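Local coordinates for 6-aminohexanoate-cyclic-dimer hydrolase (PDB 3A2Q), which hydrolyses the cyclic dimer of 6-aminohexanoate, a by-product of nylon-6 manufacture, to the linear dimer, at residues G135-V147 and V389-L401. The protein carries 1 engineered substitution. Residues are numbered along the deposited sequence; the frame is centred on the assembly and turned at random.
Sequences GATRNPWNLGRSV and VTRQTPEIGELML
Ile396 reaches into the loop 135-147 through its two torsions (chi1 -68°, chi2 -63°): CG1 runs beside the backbone N and brings CD1 against Arg145 O at 3.4 Å. CG2 stands anti to the backbone N and meets Ala136 CB at 4.0 Å. Arg138 crosses the isoleucine at about a right angle, its NH1 lying near CG1 and bonding in the guanidinium plane to Leu143 O at 2.8 Å. Ile396 thus packs against the carbonyl oxygens of Thr137, Gly144 and Arg145, the Ala136 methyl and the end of Arg138.

Beside it the two backbones are bridged. Ile396 N gives a nearly straight bond to Gly144 O (2.9 Å), and Ser146 N an even straighter one to Pro394 O (2.9 Å). Arg145, bent at chi2 (-68°), folds its chain along Thr393 and Pro394; NH1 makes a weak bond to Thr393 O, water 3 links NH1 to Gln392 OE1, and water 2 joins NE to Glu395 OE2. Its NH2 forms a salt bridge with Asp445. A leucine here would probably leave Asp445 without its charged mate and both waters with one anchor fewer.

Asn139 ND2 holds Ser146 O at 2.9 Å. The arrangement is a single isolated antiparallel beta bridge, with Arg145 and Glu395 its non-hydrogen-bonded pair, joining two long loops of the amidase fold, the first of which leads to Ser150, probably a charge-relay residue.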
loop_
_atom_site.group_PDB
_atom_site.type_symbol
_atom_site.label_atom_id
_atom_site.label_comp_id
_atom_site.label_asym_id
_atom_site.label_seq_id
_atom_site.Cartn_x
_atom_site.Cartn_y
_atom_site.Cartn_z
ATOM N N GLY A 135 -16.604 0.246 9.922
ATOM C CA GLY A 135 -17.248 -0.853 9.235
ATOM C C GLY A 135 -16.319 -1.389 8.165
ATOM O O GLY A 135 -15.303 -0.774 7.854
ATOM N N ALA A 136 -16.668 -2.529 7.591
ATOM C CA ALA A 136 -15.832 -3.145 6.572
ATOM C C ALA A 136 -15.874 -2.472 5.209
ATOM O O ALA A 136 -16.904 -1.936 4.792
ATOM C CB ALA A 136 -16.211 -4.616 6.419
ATOM N N THR A 137 -14.732 -2.483 4.525
ATOM C CA THR A 137 -14.666 -1.954 3.175
ATOM C C THR A 137 -14.813 -3.231 2.358
ATOM O O THR A 137 -14.154 -4.230 2.649
ATOM C CB THR A 137 -13.308 -1.297 2.852
ATOM O OG1 THR A 137 -13.161 -0.096 3.618
ATOM C CG2 THR A 137 -13.231 -0.955 1.362
ATOM N N ARG A 138 -15.676 -3.201 1.350
ATOM C CA ARG A 138 -15.931 -4.380 0.538
ATOM C C ARG A 138 -15.301 -4.315 -0.843
ATOM O O ARG A 138 -15.102 -3.237 -1.401
ATOM C CB ARG A 138 -17.444 -4.596 0.432
ATOM C CG ARG A 138 -18.098 -4.833 1.793
ATOM C CD ARG A 138 -19.620 -4.904 1.704
ATOM N NE ARG A 138 -20.222 -5.281 2.985
ATOM C CZ ARG A 138 -20.291 -6.525 3.451
ATOM N NH1 ARG A 138 -19.803 -7.536 2.746
ATOM N NH2 ARG A 138 -20.847 -6.763 4.631
ATOM N N ASN A 139 -15.001 -5.490 -1.391
ATOM C CA ASN A 139 -14.355 -5.599 -2.691
ATOM C C ASN A 139 -15.279 -5.344 -3.877
ATOM O O ASN A 139 -16.306 -6.006 -4.035
ATOM C CB ASN A 139 -13.721 -6.982 -2.825
ATOM C CG ASN A 139 -12.600 -7.011 -3.840
ATOM O OD1 ASN A 139 -12.774 -6.597 -4.981
ATOM N ND2 ASN A 139 -11.438 -7.508 -3.425
ATOM N N PRO A 140 -14.924 -4.371 -4.729
ATOM C CA PRO A 140 -15.716 -4.024 -5.915
ATOM C C PRO A 140 -15.898 -5.216 -6.859
ATOM O O PRO A 140 -16.860 -5.270 -7.626
ATOM C CB PRO A 140 -14.906 -2.901 -6.563
ATOM C CG PRO A 140 -14.164 -2.289 -5.402
ATOM C CD PRO A 140 -13.760 -3.478 -4.587
ATOM N N TRP A 141 -14.969 -6.166 -6.805
ATOM C CA TRP A 141 -15.043 -7.344 -7.660
ATOM C C TRP A 141 -16.008 -8.383 -7.094
ATOM O O TRP A 141 -16.543 -9.203 -7.833
ATOM C CB TRP A 141 -13.653 -7.974 -7.841
ATOM C CG TRP A 141 -12.657 -7.067 -8.508
ATOM C CD1 TRP A 141 -11.947 -6.058 -7.923
ATOM C CD2 TRP A 141 -12.299 -7.057 -9.896
ATOM N NE1 TRP A 141 -11.170 -5.416 -8.862
ATOM C CE2 TRP A 141 -11.367 -6.008 -10.082
ATOM C CE3 TRP A 141 -12.676 -7.831 -11.002
ATOM C CZ2 TRP A 141 -10.807 -5.712 -11.332
ATOM C CZ3 TRP A 141 -12.115 -7.533 -12.251
ATOM C CH2 TRP A 141 -11.193 -6.482 -12.400
ATOM N N ASN A 142 -16.210 -8.344 -5.780
ATOM C CA ASN A 142 -17.107 -9.263 -5.083
ATOM C C ASN A 142 -17.355 -8.683 -3.690
ATOM O O ASN A 142 -16.513 -8.801 -2.804
ATOM C CB ASN A 142 -16.456 -10.641 -4.963
ATOM C CG ASN A 142 -17.418 -11.694 -4.480
ATOM O OD1 ASN A 142 -18.210 -11.454 -3.573
ATOM N ND2 ASN A 142 -17.344 -12.879 -5.074
ATOM N N LEU A 143 -18.523 -8.075 -3.501
ATOM C CA LEU A 143 -18.875 -7.429 -2.232
ATOM C C LEU A 143 -18.798 -8.283 -0.969
ATOM O O LEU A 143 -18.778 -7.756 0.147
ATOM C CB LEU A 143 -20.263 -6.798 -2.352
ATOM C CG LEU A 143 -20.359 -5.748 -3.463
ATOM C CD1 LEU A 143 -21.781 -5.214 -3.556
ATOM C CD2 LEU A 143 -19.372 -4.617 -3.185
ATOM N N GLY A 144 -18.747 -9.597 -1.132
ATOM C CA GLY A 144 -18.649 -10.454 0.034
ATOM C C GLY A 144 -17.204 -10.751 0.378
ATOM O O GLY A 144 -16.927 -11.487 1.324
ATOM N N ARG A 145 -16.275 -10.162 -0.375
ATOM C CA ARG A 145 -14.849 -10.394 -0.152
ATOM C C ARG A 145 -14.099 -9.198 0.414
ATOM O O ARG A 145 -14.475 -8.050 0.205
ATOM C CB ARG A 145 -14.155 -10.795 -1.461
ATOM C CG ARG A 145 -14.671 -12.044 -2.135
ATOM C CD ARG A 145 -14.373 -13.315 -1.355
ATOM N NE ARG A 145 -14.755 -14.477 -2.152
ATOM C CZ ARG A 145 -13.910 -15.227 -2.854
ATOM N NH1 ARG A 145 -12.610 -14.958 -2.856
ATOM N NH2 ARG A 145 -14.374 -16.229 -3.589
ATOM N N SER A 146 -13.011 -9.497 1.112
ATOM C CA SER A 146 -12.145 -8.489 1.706
ATOM C C SER A 146 -11.440 -7.707 0.594
ATOM O O SER A 146 -11.446 -8.118 -0.565
ATOM C CB SER A 146 -11.097 -9.175 2.590
ATOM O OG SER A 146 -10.051 -8.287 2.958
ATOM N N VAL A 147 -10.841 -6.577 0.955
ATOM C CA VAL A 147 -10.110 -5.756 -0.007
ATOM C C VAL A 147 -8.639 -5.737 0.390
ATOM O O VAL A 147 -7.849 -4.956 -0.144
ATOM C CB VAL A 147 -10.638 -4.295 -0.043
ATOM C CG1 VAL A 147 -12.040 -4.263 -0.646
ATOM C CG2 VAL A 147 -10.641 -3.690 1.370
ATOM N N VAL A 389 0.317 -12.090 -3.128
ATOM C CA VAL A 389 -0.275 -12.772 -1.972
ATOM C C VAL A 389 -0.189 -14.280 -2.201
ATOM O O VAL A 389 0.007 -14.727 -3.336
ATOM C CB VAL A 389 -1.740 -12.339 -1.727
ATOM C CG1 VAL A 389 -1.791 -10.843 -1.469
ATOM C CG2 VAL A 389 -2.616 -12.714 -2.913
ATOM N N THR A 390 -0.341 -15.068 -1.140
ATOM C CA THR A 390 -0.199 -16.519 -1.266
ATOM C C THR A 390 -1.467 -17.355 -1.165
ATOM O O THR A 390 -1.398 -18.587 -1.202
ATOM C CB THR A 390 0.780 -17.057 -0.214
ATOM O OG1 THR A 390 0.134 -17.090 1.067
ATOM C CG2 THR A 390 2.006 -16.158 -0.123
ATOM N N ARG A 391 -2.612 -16.693 -1.050
ATOM C CA ARG A 391 -3.893 -17.380 -0.925
ATOM C C ARG A 391 -5.005 -16.667 -1.673
ATOM O O ARG A 391 -4.845 -15.535 -2.129
ATOM C CB ARG A 391 -4.294 -17.451 0.546
ATOM C CG ARG A 391 -4.368 -16.073 1.196
ATOM C CD ARG A 391 -5.158 -16.093 2.495
ATOM N NE ARG A 391 -6.560 -16.434 2.266
ATOM C CZ ARG A 391 -7.438 -16.658 3.239
ATOM N NH1 ARG A 391 -7.057 -16.576 4.509
ATOM N NH2 ARG A 391 -8.694 -16.966 2.944
ATOM N N GLN A 392 -6.145 -17.342 -1.778
ATOM C CA GLN A 392 -7.321 -16.775 -2.420
ATOM C C GLN A 392 -7.789 -15.661 -1.487
ATOM O O GLN A 392 -7.464 -15.667 -0.303
ATOM C CB GLN A 392 -8.409 -17.844 -2.553
ATOM C CG GLN A 392 -8.066 -18.987 -3.514
ATOM C CD GLN A 392 -8.211 -18.584 -4.975
ATOM O OE1 GLN A 392 -9.221 -18.002 -5.368
ATOM N NE2 GLN A 392 -7.208 -18.905 -5.785
ATOM N N THR A 393 -8.550 -14.709 -2.010
ATOM C CA THR A 393 -9.019 -13.598 -1.190
ATOM C C THR A 393 -10.061 -14.038 -0.160
ATOM O O THR A 393 -11.036 -14.709 -0.490
ATOM C CB THR A 393 -9.574 -12.484 -2.089
ATOM O OG1 THR A 393 -8.506 -11.980 -2.901
ATOM C CG2 THR A 393 -10.163 -11.346 -1.259
ATOM N N PRO A 394 -9.844 -13.679 1.115
ATOM C CA PRO A 394 -10.768 -14.039 2.195
ATOM C C PRO A 394 -12.122 -13.339 2.119
ATOM O O PRO A 394 -12.253 -12.266 1.531
ATOM C CB PRO A 394 -9.997 -13.653 3.460
ATOM C CG PRO A 394 -9.077 -12.560 2.993
ATOM C CD PRO A 394 -8.619 -13.058 1.650
ATOM N N GLU A 395 -13.135 -13.958 2.715
ATOM C CA GLU A 395 -14.463 -13.361 2.739
ATOM C C GLU A 395 -14.480 -12.340 3.874
ATOM O O GLU A 395 -13.706 -12.456 4.829
ATOM C CB GLU A 395 -15.537 -14.430 3.008
ATOM C CG GLU A 395 -15.633 -15.510 1.949
ATOM C CD GLU A 395 -16.745 -16.510 2.228
ATOM O OE1 GLU A 395 -16.794 -17.054 3.351
ATOM O OE2 GLU A 395 -17.568 -16.757 1.322
ATOM N N ILE A 396 -15.344 -11.337 3.764
ATOM C CA ILE A 396 -15.476 -10.329 4.809
ATOM C C ILE A 396 -15.755 -11.068 6.118
ATOM O O ILE A 396 -16.566 -11.998 6.148
ATOM C CB ILE A 396 -16.665 -9.375 4.529
ATOM C CG1 ILE A 396 -16.368 -8.503 3.307
ATOM C CG2 ILE A 396 -16.941 -8.508 5.756
ATOM C CD1 ILE A 396 -15.181 -7.580 3.490
ATOM N N GLY A 397 -15.075 -10.669 7.187
ATOM C CA GLY A 397 -15.275 -11.301 8.479
ATOM C C GLY A 397 -14.304 -12.421 8.805
ATOM O O GLY A 397 -14.017 -12.689 9.973
ATOM N N GLU A 398 -13.777 -13.066 7.772
ATOM C CA GLU A 398 -12.854 -14.178 7.950
ATOM C C GLU A 398 -11.591 -13.873 8.768
ATOM O O GLU A 398 -11.207 -14.659 9.630
ATOM C CB GLU A 398 -12.459 -14.728 6.578
ATOM C CG GLU A 398 -11.754 -16.064 6.616
ATOM C CD GLU A 398 -11.323 -16.521 5.236
ATOM O OE1 GLU A 398 -12.124 -16.384 4.286
ATOM O OE2 GLU A 398 -10.190 -17.026 5.102
ATOM N N LEU A 399 -10.949 -12.736 8.513
ATOM C CA LEU A 399 -9.718 -12.407 9.228
ATOM C C LEU A 399 -9.868 -11.672 10.565
ATOM O O LEU A 399 -8.889 -11.516 11.300
ATOM C CB LEU A 399 -8.769 -11.628 8.305
ATOM C CG LEU A 399 -8.318 -12.358 7.029
ATOM C CD1 LEU A 399 -7.168 -11.589 6.368
ATOM C CD2 LEU A 399 -7.863 -13.767 7.370
ATOM N N MET A 400 -11.078 -11.222 10.885
ATOM C CA MET A 400 -11.304 -10.529 12.152
ATOM C C MET A 400 -11.610 -11.561 13.234
ATOM O O MET A 400 -12.615 -12.266 13.171
ATOM C CB MET A 400 -12.458 -9.534 12.026
ATOM C CG MET A 400 -12.166 -8.359 11.100
ATOM S SD MET A 400 -10.696 -7.415 11.581
ATOM C CE MET A 400 -11.376 -6.329 12.850
ATOM N N LEU A 401 -10.725 -11.648 14.220
ATOM C CA LEU A 401 -10.867 -12.608 15.311
ATOM C C LEU A 401 -11.746 -12.109 16.454
ATOM O O LEU A 401 -11.651 -10.954 16.870
ATOM C CB LEU A 401 -9.483 -12.967 15.851
ATOM C CG LEU A 401 -8.482 -13.469 14.809
ATOM C CD1 LEU A 401 -7.100 -13.533 15.422
ATOM C CD2 LEU A 401 -8.915 -14.827 14.286
HETATM O O HOH W 1 -9.569 -15.065 -4.433
HETATM O O HOH W 2 -17.564 -15.012 -1.203
HETATM O O HOH W 3 -11.595 -17.113 -4.363
#